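Local coordinates for alpha-1,3-glucanase (Streptomyces thermodiastaticus, PDB 7C7D), which hydrolyses alpha-1,3-glucan as a thermostable glycoside hydrolase of family GH87, at residues Ala84-Gly89 / Ile398-Leu403; Val128-Thr133 / Leu169-Gln174; Val240-Gly245 / Trp267-His272; Pro387-Arg392 / Gly411-Thr416; Gly551-Tyr556 / Trp578-Ser583. One frame throughout, in Å; residues are numbered along the deposited sequence. Where two conformers were deposited one is given.

Interaction 1 (Ala84-Gly89 / Ile398-Leu403); sequences ASEASG and ITQPNL. With CA (calcium ion), chain C.
Bent at chi2 (-68°), the side chain of Gln400 lays its amide across the backbone of Ser85, Glu86 and Ala87; in Glu86, chi1 of -76° puts CG beside the backbone N, and the extended chain beyond it carries the carboxylate toward Asn402. Gln400 NE2 spends two N-H bonds on carbonyls of the loop. That to Ser85 O, 2.9 Å from NE2, comes in somewhat tilted from the carbonyl plane, while Ala87 O, also 2.9 Å from NE2, is approached from above its carbonyl plane and off the lone pairs. Gln400 OE1 bonds to Asn426 ND2, consistent with this rotation of the amide. The Glu86 carboxylate and the Asn402 amide lie nearly coplanar, 7° apart, with OE2 of Glu86 3.7 Å from ND2 of Asn402; Asn402 OD1 is hydrogen-bonded to His160 ND1. A water bridges Glu86 OE2 (2.6 Å) to the backbone O of Asn402 (2.8 Å), and a second links Ser88 OG and Thr399 OG1. His160 N bonds Glu86 OE2 and Phe161 N bonds OE1, holding the buried carboxylate by both oxygens. Ser88 O binds the calcium ion at 2.4 Å, together with Glu63, Glu65, Gln91 and Asp191. The contact joins the calcium-binding loop between strands 72-74 and 92-95 to the end of strand 397-399, which runs between strands 365-372 and 415-423 of the beta-helix.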
# COMPACT_ATOMS: atom_id res chain seq x y z
N ALA A 84 -11.09 14.99 -1.46
CA ALA A 84 -10.56 14.68 -2.79
C ALA A 84 -9.10 14.22 -2.73
O ALA A 84 -8.69 13.40 -3.55
CB ALA A 84 -10.70 15.89 -3.70
N SER A 85 -8.32 14.72 -1.76
CA SER A 85 -6.90 14.39 -1.74
C SER A 85 -6.66 12.91 -1.53
O SER A 85 -5.64 12.38 -2.00
CB SER A 85 -6.15 15.19 -0.67
OG SER A 85 -6.47 14.74 0.65
N GLU A 86 -7.57 12.22 -0.84
CA GLU A 86 -7.42 10.80 -0.58
C GLU A 86 -8.06 9.92 -1.65
O GLU A 86 -8.00 8.70 -1.54
CB GLU A 86 -7.96 10.42 0.80
CG GLU A 86 -7.07 10.82 1.97
CD GLU A 86 -7.40 10.09 3.26
OE1 GLU A 86 -8.40 9.34 3.28
OE2 GLU A 86 -6.67 10.27 4.25
N ALA A 87 -8.68 10.51 -2.66
CA ALA A 87 -9.28 9.73 -3.73
C ALA A 87 -8.23 9.33 -4.76
O ALA A 87 -7.31 10.09 -5.07
CB ALA A 87 -10.36 10.55 -4.43
N SER A 88 -8.36 8.11 -5.29
CA SER A 88 -7.60 7.71 -6.46
C SER A 88 -7.81 8.73 -7.57
O SER A 88 -8.94 9.11 -7.87
CB SER A 88 -8.09 6.33 -6.91
OG SER A 88 -7.27 5.79 -7.92
N GLY A 89 -6.71 9.20 -8.17
CA GLY A 89 -6.81 10.26 -9.16
C GLY A 89 -7.14 11.62 -8.60
O GLY A 89 -7.34 12.56 -9.38
N ILE A 398 0.28 -0.08 -5.47
CA ILE A 398 -0.01 0.63 -4.23
C ILE A 398 -0.73 1.92 -4.59
O ILE A 398 -0.29 2.65 -5.49
CB ILE A 398 1.29 0.95 -3.47
CG1 ILE A 398 1.95 -0.34 -2.97
CG2 ILE A 398 1.06 1.97 -2.36
CD1 ILE A 398 3.42 -0.20 -2.65
N THR A 399 -1.81 2.21 -3.88
CA THR A 399 -2.55 3.45 -4.10
C THR A 399 -3.01 4.04 -2.77
O THR A 399 -3.48 3.32 -1.88
CB THR A 399 -3.74 3.24 -5.05
OG1 THR A 399 -4.58 4.39 -5.01
CG2 THR A 399 -4.56 2.01 -4.69
N GLN A 400 -2.83 5.34 -2.65
CA GLN A 400 -3.44 6.11 -1.57
C GLN A 400 -3.09 5.67 -0.15
O GLN A 400 -3.98 5.49 0.68
CB GLN A 400 -4.95 6.22 -1.78
CG GLN A 400 -5.33 7.32 -2.77
CD GLN A 400 -5.05 8.72 -2.24
OE1 GLN A 400 -4.64 8.89 -1.08
NE2 GLN A 400 -5.27 9.74 -3.08
N PRO A 401 -1.80 5.56 0.20
CA PRO A 401 -1.47 5.55 1.63
C PRO A 401 -1.83 6.92 2.20
O PRO A 401 -1.55 7.95 1.58
CB PRO A 401 0.04 5.30 1.64
CG PRO A 401 0.52 5.89 0.34
CD PRO A 401 -0.60 5.68 -0.65
N ASN A 402 -2.49 6.94 3.37
CA ASN A 402 -3.09 8.19 3.85
C ASN A 402 -2.03 9.21 4.24
O ASN A 402 -2.28 10.42 4.18
CB ASN A 402 -3.90 7.97 5.12
CG ASN A 402 -5.02 6.95 5.00
OD1 ASN A 402 -5.37 6.33 6.00
ND2 ASN A 402 -5.59 6.79 3.81
N LEU A 403 -0.90 8.73 4.74
CA LEU A 403 0.23 9.55 5.13
C LEU A 403 1.48 8.70 4.91
O LEU A 403 1.39 7.47 4.77
CB LEU A 403 0.09 10.04 6.57
CG LEU A 403 -0.09 9.00 7.67
CD1 LEU A 403 1.26 8.59 8.26
CD2 LEU A 403 -1.02 9.52 8.77
CA CA C . -11.19 8.48 -8.37
O HOH W 1 -4.64 11.96 4.16
O HOH W 2 -4.56 5.75 -7.36

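Interaction 2 (Val128-Thr133 / Leu169-Gln174); sequences VYVNGT and LGRDVQ
Val130 CG1, anti to the backbone N (chi1 171°), reaches over to both Arg171 and Val173. It lies 3.3 Å above one face of the Arg171 guanidinium, displaced toward the rim, and touches Arg171 CD at 3.6 Å. Arg171 gets there with a chain extended from CG to NE, its CG pointing away from its own backbone N (chi1 -157°), and the two side chains run antiparallel past one another. Val173 CG1 meets the same methyl, Val130 CG1, at 3.5 Å, a snug contact. Deeper in, Val128 CG1 and Leu169 CD2 approach to 4.3 Å. The Thr133 hydroxyl lies obliquely by the guanidinium, OG1 3.9 Å from Arg171 NH1; chi1 of 73° sets OG1 between the backbone N and the carbonyl carbon, where it donates to Val130 O at 2.9 Å. Two bonds from Thr133, by OG1 and N, converge on Val130 O, and Val130 N returns one to Thr133 O, closing the type I' turn of a beta hairpin. The hairpin joins strands 123-130 and 133-142 of one antiparallel sheet; segment 169-174 starts at the end of strand 163-169 of the other and turns a corner at Gly170 and Arg171. The apolar core between them is continued by Leu135 and Leu139 of strand 133-142 and Leu112 of strand 109-117.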
# COMPACT_ATOMS: atom_id res chain seq x y z
N VAL A 128 -26.96 -1.74 -6.82
CA VAL A 128 -26.21 -2.15 -7.99
C VAL A 128 -27.19 -2.58 -9.07
O VAL A 128 -28.07 -3.40 -8.82
CB VAL A 128 -25.22 -3.29 -7.66
CG1 VAL A 128 -24.35 -3.61 -8.87
CG2 VAL A 128 -24.34 -2.91 -6.47
N TYR A 129 -27.03 -2.01 -10.27
CA TYR A 129 -27.80 -2.38 -11.44
C TYR A 129 -26.83 -2.92 -12.48
O TYR A 129 -25.70 -2.45 -12.60
CB TYR A 129 -28.52 -1.17 -12.03
CG TYR A 129 -29.66 -0.63 -11.19
CD1 TYR A 129 -29.42 0.02 -9.99
CD2 TYR A 129 -30.98 -0.76 -11.61
CE1 TYR A 129 -30.46 0.52 -9.23
CE2 TYR A 129 -32.03 -0.27 -10.86
CZ TYR A 129 -31.76 0.37 -9.66
OH TYR A 129 -32.80 0.86 -8.91
N VAL A 130 -27.28 -3.92 -13.23
CA VAL A 130 -26.52 -4.45 -14.36
C VAL A 130 -27.45 -4.39 -15.56
O VAL A 130 -28.46 -5.09 -15.61
CB VAL A 130 -26.02 -5.87 -14.12
CG1 VAL A 130 -25.45 -6.43 -15.40
CG2 VAL A 130 -24.99 -5.90 -12.99
N ASN A 131 -27.11 -3.53 -16.53
CA ASN A 131 -27.90 -3.38 -17.75
C ASN A 131 -29.30 -2.85 -17.45
O ASN A 131 -30.29 -3.27 -18.06
CB ASN A 131 -27.95 -4.67 -18.57
CG ASN A 131 -26.59 -5.07 -19.11
OD1 ASN A 131 -26.28 -6.25 -19.22
ND2 ASN A 131 -25.78 -4.07 -19.44
N GLY A 132 -29.40 -1.92 -16.50
CA GLY A 132 -30.67 -1.32 -16.15
C GLY A 132 -31.56 -2.15 -15.26
O GLY A 132 -32.64 -1.66 -14.87
N THR A 133 -31.17 -3.37 -14.92
CA THR A 133 -31.95 -4.23 -14.04
C THR A 133 -31.28 -4.27 -12.67
O THR A 133 -30.08 -4.54 -12.57
CB THR A 133 -32.07 -5.64 -14.61
OG1 THR A 133 -30.81 -6.32 -14.49
CG2 THR A 133 -32.47 -5.59 -16.07
N LEU A 169 -21.29 -10.47 -8.03
CA LEU A 169 -22.44 -9.97 -8.79
C LEU A 169 -23.53 -11.02 -8.97
O LEU A 169 -24.67 -10.65 -9.29
CB LEU A 169 -21.99 -9.44 -10.15
CG LEU A 169 -21.11 -8.19 -10.12
CD1 LEU A 169 -20.59 -7.87 -11.51
CD2 LEU A 169 -21.85 -6.99 -9.53
N GLY A 170 -23.24 -12.30 -8.76
CA GLY A 170 -24.17 -13.35 -9.12
C GLY A 170 -24.39 -13.50 -10.60
O GLY A 170 -25.24 -14.29 -11.02
N ARG A 171 -23.61 -12.78 -11.40
CA ARG A 171 -23.71 -12.69 -12.85
C ARG A 171 -22.27 -12.54 -13.33
O ARG A 171 -21.40 -12.13 -12.57
CB ARG A 171 -24.51 -11.44 -13.23
CG ARG A 171 -25.16 -11.43 -14.59
CD ARG A 171 -25.45 -10.00 -15.02
NE ARG A 171 -26.31 -9.92 -16.20
CZ ARG A 171 -27.56 -9.47 -16.19
NH1 ARG A 171 -28.11 -9.02 -15.07
NH2 ARG A 171 -28.25 -9.45 -17.32
N ASP A 172 -22.03 -12.88 -14.59
CA ASP A 172 -20.74 -12.58 -15.21
C ASP A 172 -20.93 -11.57 -16.34
O ASP A 172 -21.24 -11.95 -17.47
CB ASP A 172 -19.96 -13.82 -15.64
CG ASP A 172 -19.65 -14.75 -14.48
OD1 ASP A 172 -18.47 -15.14 -14.34
OD2 ASP A 172 -20.57 -15.10 -13.71
N VAL A 173 -20.74 -10.29 -16.01
CA VAL A 173 -20.83 -9.21 -16.99
C VAL A 173 -19.61 -9.27 -17.90
O VAL A 173 -18.64 -9.97 -17.61
CB VAL A 173 -20.96 -7.85 -16.29
CG1 VAL A 173 -22.19 -7.83 -15.40
CG2 VAL A 173 -19.71 -7.55 -15.48
N GLN A 174 -19.65 -8.53 -19.00
CA GLN A 174 -18.56 -8.53 -19.97
C GLN A 174 -18.25 -7.11 -20.40
O GLN A 174 -19.02 -6.17 -20.16
CB GLN A 174 -18.88 -9.42 -21.18
CG GLN A 174 -18.06 -10.70 -21.20
CD GLN A 174 -16.63 -10.45 -21.61
OE1 GLN A 174 -16.28 -9.34 -22.04
NE2 GLN A 174 -15.79 -11.47 -21.50

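Interaction 3 (Val240-Gly245 / Trp267-His272); sequences VWIPPG and WYSVVH
Gly245 and Ser269 form a parallel beta bridge: Gly245 N donates to Tyr268 O at 2.9 Å, and Gly245 O accepts from Val270 N at 2.9 Å with the donor nearly in line with the carbonyl. It lies at one end of a right-handed parallel beta-helix of the pectate lyase-like kind, where strand 245-248 of one coil pairs with strand 269-272 of the next. Gly245 takes phi 157°, backbone angles suited to glycine. Pro243 and Pro244 take the chain round the corner from strand 238-242, and Pro244 packs CB against CB of Tyr268 at 4.1 Å; its CA also makes a CA-H...O contact to Tyr268 O. The Tyr268 ring leads away from this seam, and its hydroxyl bonds to Ser199 O. Ile242 CG2, anti to the backbone N, rests on Ser269 CB at 3.9 Å; the Ile242 side chain also touches Phe228 of helix 225-234. Ser269 serves the corner as well as the bridge: with chi1 of -56°, OG sits beside its own backbone N and also receives the N-H of Ala264. It gives its proton to Ile242 O: OG lies 2.8 Å from that oxygen, tilted 34° out of the plane of the carbonyl.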
# COMPACT_ATOMS: atom_id res chain seq x y z
N VAL A 240 -5.07 -27.78 6.59
CA VAL A 240 -6.33 -27.44 7.24
C VAL A 240 -7.21 -26.75 6.21
O VAL A 240 -6.79 -25.77 5.58
CB VAL A 240 -6.09 -26.52 8.45
CG1 VAL A 240 -7.41 -26.05 9.00
CG2 VAL A 240 -5.30 -27.25 9.52
N TRP A 241 -8.43 -27.25 6.06
CA TRP A 241 -9.38 -26.74 5.08
C TRP A 241 -10.38 -25.83 5.78
O TRP A 241 -10.93 -26.19 6.84
CB TRP A 241 -10.11 -27.90 4.43
CG TRP A 241 -11.21 -27.51 3.51
CD1 TRP A 241 -12.54 -27.76 3.66
CD2 TRP A 241 -11.08 -26.81 2.27
NE1 TRP A 241 -13.25 -27.26 2.60
CE2 TRP A 241 -12.37 -26.67 1.72
CE3 TRP A 241 -9.99 -26.28 1.56
CZ2 TRP A 241 -12.61 -26.02 0.51
CZ3 TRP A 241 -10.23 -25.65 0.35
CH2 TRP A 241 -11.53 -25.52 -0.16
N ILE A 242 -10.62 -24.66 5.20
CA ILE A 242 -11.62 -23.72 5.69
C ILE A 242 -12.74 -23.68 4.66
O ILE A 242 -12.60 -23.01 3.62
CB ILE A 242 -11.02 -22.31 5.88
CG1 ILE A 242 -9.78 -22.34 6.78
CG2 ILE A 242 -12.07 -21.37 6.45
CD1 ILE A 242 -9.02 -21.01 6.80
N PRO A 243 -13.86 -24.36 4.89
CA PRO A 243 -14.96 -24.35 3.92
C PRO A 243 -15.54 -22.95 3.76
O PRO A 243 -15.34 -22.09 4.64
CB PRO A 243 -16.00 -25.29 4.55
CG PRO A 243 -15.26 -26.10 5.56
CD PRO A 243 -14.14 -25.22 6.05
N PRO A 244 -16.26 -22.69 2.68
CA PRO A 244 -16.97 -21.41 2.55
C PRO A 244 -17.81 -21.11 3.79
O PRO A 244 -18.48 -21.99 4.34
CB PRO A 244 -17.86 -21.62 1.32
CG PRO A 244 -17.11 -22.61 0.49
CD PRO A 244 -16.42 -23.53 1.47
N GLY A 245 -17.76 -19.87 4.24
CA GLY A 245 -18.48 -19.47 5.43
C GLY A 245 -17.85 -18.25 6.04
O GLY A 245 -16.91 -17.66 5.51
N TRP A 267 -13.10 -14.82 -1.49
CA TRP A 267 -14.47 -14.33 -1.55
C TRP A 267 -15.46 -15.30 -0.93
O TRP A 267 -16.65 -14.97 -0.85
CB TRP A 267 -14.87 -14.00 -2.99
CG TRP A 267 -14.11 -12.83 -3.55
CD1 TRP A 267 -12.76 -12.76 -3.80
CD2 TRP A 267 -14.65 -11.55 -3.93
NE1 TRP A 267 -12.44 -11.52 -4.31
CE2 TRP A 267 -13.57 -10.77 -4.40
CE3 TRP A 267 -15.93 -11.00 -3.92
CZ2 TRP A 267 -13.75 -9.46 -4.86
CZ3 TRP A 267 -16.10 -9.70 -4.38
CH2 TRP A 267 -15.01 -8.95 -4.84
N TYR A 268 -15.01 -16.46 -0.48
CA TYR A 268 -15.89 -17.51 0.04
C TYR A 268 -15.58 -17.91 1.47
O TYR A 268 -16.51 -18.10 2.26
CB TYR A 268 -15.81 -18.75 -0.86
CG TYR A 268 -16.10 -18.46 -2.30
CD1 TYR A 268 -17.39 -18.20 -2.73
CD2 TYR A 268 -15.08 -18.44 -3.24
CE1 TYR A 268 -17.66 -17.93 -4.06
CE2 TYR A 268 -15.34 -18.17 -4.56
CZ TYR A 268 -16.63 -17.91 -4.97
OH TYR A 268 -16.88 -17.64 -6.30
N SER A 269 -14.31 -18.09 1.81
CA SER A 269 -13.90 -18.47 3.16
C SER A 269 -13.41 -17.22 3.88
O SER A 269 -12.32 -16.72 3.59
CB SER A 269 -12.80 -19.53 3.09
OG SER A 269 -13.21 -20.65 2.33
N VAL A 270 -14.20 -16.73 4.83
CA VAL A 270 -13.99 -15.41 5.40
C VAL A 270 -13.83 -15.54 6.91
O VAL A 270 -14.76 -15.96 7.61
CB VAL A 270 -15.13 -14.44 5.05
CG1 VAL A 270 -14.86 -13.07 5.65
CG2 VAL A 270 -15.28 -14.34 3.53
N VAL A 271 -12.65 -15.20 7.41
CA VAL A 271 -12.36 -15.14 8.84
C VAL A 271 -12.55 -13.70 9.30
O VAL A 271 -12.03 -12.76 8.68
CB VAL A 271 -10.93 -15.61 9.13
CG1 VAL A 271 -10.49 -15.21 10.54
CG2 VAL A 271 -10.78 -17.11 8.89
N HIS A 272 -13.30 -13.53 10.39
CA HIS A 272 -13.52 -12.22 11.01
C HIS A 272 -12.65 -12.19 12.26
O HIS A 272 -12.97 -12.83 13.27
CB HIS A 272 -14.99 -12.02 11.32
CG HIS A 272 -15.85 -12.02 10.09
ND1 HIS A 272 -16.11 -10.88 9.36
CD2 HIS A 272 -16.45 -13.03 9.42
CE1 HIS A 272 -16.86 -11.18 8.32
NE2 HIS A 272 -17.08 -12.48 8.34

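Interaction 4 (Pro387-Arg392 / Gly411-Thr416); sequences PDTDCR and GGTDIT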
# COMPACT_ATOMS: atom_id res chain seq x y z
N PRO A 387 19.51 -6.45 10.48
CA PRO A 387 19.18 -5.91 9.16
C PRO A 387 18.26 -6.84 8.37
O PRO A 387 18.47 -8.06 8.32
CB PRO A 387 20.54 -5.78 8.47
CG PRO A 387 21.43 -6.75 9.20
CD PRO A 387 20.95 -6.74 10.62
N ASP A 388 17.24 -6.27 7.75
CA ASP A 388 16.59 -6.97 6.66
C ASP A 388 17.62 -7.12 5.55
O ASP A 388 18.31 -6.15 5.21
CB ASP A 388 15.41 -6.17 6.14
CG ASP A 388 14.27 -6.02 7.15
OD1 ASP A 388 14.17 -6.80 8.12
OD2 ASP A 388 13.45 -5.11 6.94
N THR A 389 17.77 -8.32 5.01
CA THR A 389 18.85 -8.63 4.08
C THR A 389 18.30 -9.39 2.89
O THR A 389 17.55 -10.36 3.06
CB THR A 389 19.92 -9.46 4.80
OG1 THR A 389 20.41 -8.73 5.93
CG2 THR A 389 21.07 -9.75 3.85
N ASP A 390 18.67 -8.96 1.68
CA ASP A 390 18.29 -9.66 0.46
C ASP A 390 16.78 -9.76 0.29
O ASP A 390 16.27 -10.73 -0.27
CB ASP A 390 18.94 -11.04 0.36
CG ASP A 390 20.44 -10.97 0.33
OD1 ASP A 390 20.98 -10.24 -0.52
OD2 ASP A 390 21.07 -11.63 1.18
N CYS A 391 16.04 -8.77 0.78
CA CYS A 391 14.59 -8.75 0.65
C CYS A 391 14.20 -7.91 -0.55
O CYS A 391 14.92 -6.98 -0.95
CB CYS A 391 13.94 -8.19 1.91
SG CYS A 391 14.23 -9.17 3.39
N ARG A 392 13.04 -8.23 -1.13
CA ARG A 392 12.59 -7.53 -2.32
C ARG A 392 11.10 -7.25 -2.25
O ARG A 392 10.30 -8.10 -1.84
CB ARG A 392 12.93 -8.30 -3.59
CG ARG A 392 12.18 -9.58 -3.72
CD ARG A 392 12.90 -10.52 -4.66
NE ARG A 392 14.31 -10.71 -4.33
CZ ARG A 392 14.78 -11.31 -3.23
NH1 ARG A 392 13.95 -11.81 -2.30
NH2 ARG A 392 16.09 -11.42 -3.05
N GLY A 411 16.97 1.63 6.34
CA GLY A 411 18.11 0.78 6.59
C GLY A 411 18.02 -0.54 5.84
O GLY A 411 17.24 -0.71 4.91
N GLY A 412 18.86 -1.48 6.26
CA GLY A 412 18.89 -2.81 5.66
C GLY A 412 19.98 -2.96 4.62
O GLY A 412 20.65 -2.01 4.21
N THR A 413 20.16 -4.21 4.19
CA THR A 413 21.30 -4.62 3.39
C THR A 413 20.84 -5.33 2.13
O THR A 413 20.08 -6.30 2.22
CB THR A 413 22.20 -5.55 4.20
OG1 THR A 413 22.66 -4.85 5.36
CG2 THR A 413 23.40 -6.01 3.37
N ASP A 414 21.31 -4.87 0.97
CA ASP A 414 21.07 -5.58 -0.29
C ASP A 414 19.56 -5.75 -0.54
O ASP A 414 19.04 -6.86 -0.66
CB ASP A 414 21.81 -6.92 -0.34
CG ASP A 414 23.31 -6.75 -0.45
OD1 ASP A 414 23.78 -5.68 -0.91
OD2 ASP A 414 24.05 -7.68 -0.08
N ILE A 415 18.88 -4.61 -0.61
CA ILE A 415 17.43 -4.55 -0.74
C ILE A 415 17.08 -4.20 -2.18
O ILE A 415 17.75 -3.37 -2.81
CB ILE A 415 16.86 -3.49 0.22
CG1 ILE A 415 17.25 -3.79 1.67
CG2 ILE A 415 15.36 -3.33 0.05
CD1 ILE A 415 16.83 -5.15 2.14
N THR A 416 16.01 -4.80 -2.70
CA THR A 416 15.52 -4.51 -4.04
C THR A 416 14.08 -4.01 -3.98
O THR A 416 13.22 -4.62 -3.33
CB THR A 416 15.62 -5.77 -4.91
OG1 THR A 416 17.00 -6.13 -5.05
CG2 THR A 416 15.04 -5.51 -6.30
O HOH W 3 23.54 -10.10 0.73
O HOH W 4 17.48 -7.90 -2.81
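Gly412 begins the contact, its CA 3.4 Å from Asp388 O, with backbone angles that suit glycine. The segments belong to successive coils of a right-handed parallel beta-helix and run 11° apart. Thr413 N then donates to Asp388 O at 2.9 Å, nearly straight, and Thr413 O accepts from Asp390 N, which bridges Thr413 to Thr389. In the Thr389 conformer given, the two threonine side chains run alongside each other in the same direction, while Thr413 OG1 reaches Pro387 CB. At Asp414 the chain turns a corner. Its carboxylate runs alongside that of Asp390, the planes 28° apart and OD1 of Asp390 4.0 Å from OD2 of Asp414; the like charges probably disfavour each other, though a water lies close to both and Thr449 N holds Asp414 OD1. Ile415 turns inward: with chi2 of -56° its bent chain brings CD1 to 3.6 Å from Asp388 O and 4.2 Å from Cys391 CB, in a core shared with Met381 and Ile450. Thr416 lies on strand 415-423 and pairs parallel with Arg392; in the conformer given, the arginine's guanidinium leads away to Asn363 and Thr365. The rung is tied by Thr416 N to Cys391 O at 3.0 Å, and Thr416 CB meets Arg392 CB at 3.9 Å.

Interaction 5 (Gly551-Tyr556 / Trp578-Ser583); sequences GAAGIY and WDTTWS
Ile555 and Thr581 bridge backbone to backbone: Ile555 N donates to Thr580 O at 2.9 Å, and Ile555 O takes Trp582 N at 2.8 Å, almost straight (169°). Gly554, at a corner of the chain, comes so near that its CA makes a CA-H...O contact with Trp578 O at 3.4 Å. Thr580 OG1, placed between its backbone N and carbonyl carbon by chi1 of 65°, accepts from Gly554 N at 2.9 Å. This is the C-terminal end of the parallel beta-helix, where strand 553-557 is the last of its sheet and segment 578-583 crosses beside it as an irregular loop. Trp578 offers its edge to Ile555, CZ3 to CG1 at 3.7 Å, while its NE1 bonds to Val545 O. Trp582, its CG anti to the backbone N, crosses Tyr556 obliquely with the planes 50° apart and meets the edge of the tyrosine ring. The closest atoms of this pair are Tyr556 CD1 and Trp582 CD1, at 3.6 Å. Ala553 CB lies at the edge of the Trp582 ring, and Ala552 CB touches Trp582 CZ3 at 4.0 Å. Trp588 stacks on Tyr556, and Pro589 touches Ala552, Tyr556 and Trp582.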
# COMPACT_ATOMS: atom_id res chain seq x y z
N GLY A 551 7.86 22.05 -14.38
CA GLY A 551 7.18 23.30 -14.07
C GLY A 551 8.12 24.43 -13.69
O GLY A 551 7.91 25.57 -14.11
N ALA A 552 9.14 24.15 -12.88
CA ALA A 552 9.97 25.22 -12.32
C ALA A 552 11.40 25.22 -12.84
O ALA A 552 11.87 26.26 -13.30
CB ALA A 552 9.95 25.20 -10.79
N ALA A 553 12.10 24.09 -12.77
CA ALA A 553 13.49 24.02 -13.20
C ALA A 553 13.93 22.57 -13.22
O ALA A 553 13.29 21.70 -12.61
CB ALA A 553 14.42 24.80 -12.26
N GLY A 554 15.04 22.30 -13.91
CA GLY A 554 15.62 20.97 -13.85
C GLY A 554 16.11 20.61 -12.46
O GLY A 554 15.77 19.54 -11.93
N ILE A 555 16.89 21.50 -11.85
CA ILE A 555 17.62 21.22 -10.61
C ILE A 555 17.42 22.37 -9.63
O ILE A 555 17.58 23.54 -10.00
CB ILE A 555 19.13 21.06 -10.86
CG1 ILE A 555 19.44 19.94 -11.85
CG2 ILE A 555 19.88 20.84 -9.54
CD1 ILE A 555 20.90 19.89 -12.25
N TYR A 556 17.13 22.02 -8.38
CA TYR A 556 17.26 22.90 -7.24
C TYR A 556 18.38 22.31 -6.39
O TYR A 556 18.27 21.17 -5.94
CB TYR A 556 15.95 22.92 -6.47
CG TYR A 556 15.92 23.77 -5.22
CD1 TYR A 556 15.63 25.12 -5.29
CD2 TYR A 556 16.14 23.20 -3.97
CE1 TYR A 556 15.58 25.90 -4.15
CE2 TYR A 556 16.10 23.98 -2.82
CZ TYR A 556 15.82 25.33 -2.92
OH TYR A 556 15.78 26.10 -1.78
N TRP A 578 15.81 18.92 -18.82
CA TRP A 578 15.94 19.46 -17.48
C TRP A 578 17.29 20.14 -17.29
O TRP A 578 17.89 20.09 -16.21
CB TRP A 578 15.64 18.42 -16.40
CG TRP A 578 16.49 17.18 -16.43
CD1 TRP A 578 16.44 16.16 -17.35
CD2 TRP A 578 17.51 16.81 -15.48
NE1 TRP A 578 17.38 15.20 -17.04
CE2 TRP A 578 18.04 15.57 -15.90
CE3 TRP A 578 18.02 17.41 -14.33
CZ2 TRP A 578 19.05 14.92 -15.20
CZ3 TRP A 578 19.03 16.77 -13.64
CH2 TRP A 578 19.54 15.53 -14.08
N ASP A 579 17.78 20.81 -18.34
CA ASP A 579 19.12 21.42 -18.34
C ASP A 579 19.13 22.82 -17.76
O ASP A 579 19.86 23.69 -18.23
CB ASP A 579 19.72 21.40 -19.74
CG ASP A 579 21.22 21.16 -19.73
OD1 ASP A 579 21.82 21.12 -18.63
OD2 ASP A 579 21.81 21.01 -20.83
N THR A 580 18.31 23.07 -16.74
CA THR A 580 18.25 24.35 -16.07
C THR A 580 18.36 24.15 -14.57
O THR A 580 17.96 23.12 -14.03
CB THR A 580 16.95 25.10 -16.39
OG1 THR A 580 15.84 24.37 -15.85
CG2 THR A 580 16.78 25.30 -17.90
N THR A 581 18.88 25.18 -13.90
CA THR A 581 19.04 25.22 -12.46
C THR A 581 18.26 26.41 -11.92
O THR A 581 18.32 27.52 -12.48
CB THR A 581 20.52 25.33 -12.11
OG1 THR A 581 21.21 24.19 -12.62
CG2 THR A 581 20.71 25.39 -10.61
N TRP A 582 17.51 26.18 -10.85
CA TRP A 582 16.81 27.26 -10.16
C TRP A 582 17.83 28.27 -9.65
O TRP A 582 18.77 27.91 -8.94
CB TRP A 582 16.02 26.66 -9.00
CG TRP A 582 15.16 27.63 -8.28
CD1 TRP A 582 15.42 28.21 -7.08
CD2 TRP A 582 13.88 28.13 -8.70
NE1 TRP A 582 14.40 29.05 -6.72
CE2 TRP A 582 13.44 29.02 -7.70
CE3 TRP A 582 13.07 27.93 -9.82
CZ2 TRP A 582 12.23 29.69 -7.78
CZ3 TRP A 582 11.86 28.60 -9.90
CH2 TRP A 582 11.46 29.48 -8.89
N SER A 583 17.66 29.54 -10.04
CA SER A 583 18.73 30.51 -9.83
C SER A 583 18.89 30.95 -8.38
O SER A 583 19.99 31.34 -7.97
CB SER A 583 18.54 31.75 -10.72
OG SER A 583 18.44 31.39 -12.09

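In the fold
Interactions 3, 4 and 5 mark stages along the parallel beta-helix: the centres of 3 and 4 are 34 Å apart, those of 4 and 5 33 Å, and 3 and 5 lie 55 Å apart on opposite sides of the chain's centre. Interaction 2 lies inside the N-terminal beta-sandwich; the nearest atoms of interactions 2 and 3 are about 6 Å apart. Interaction 1, which contributes Ser88 O to the calcium site, joins that sandwich to the helix near the chain's centre, and along the sequence it encloses interactions 2 and 3. Interactions 1 and 4 lie on neighbouring strands, 397-399 and 415-423, though their nearest atoms stay about 10 Å apart.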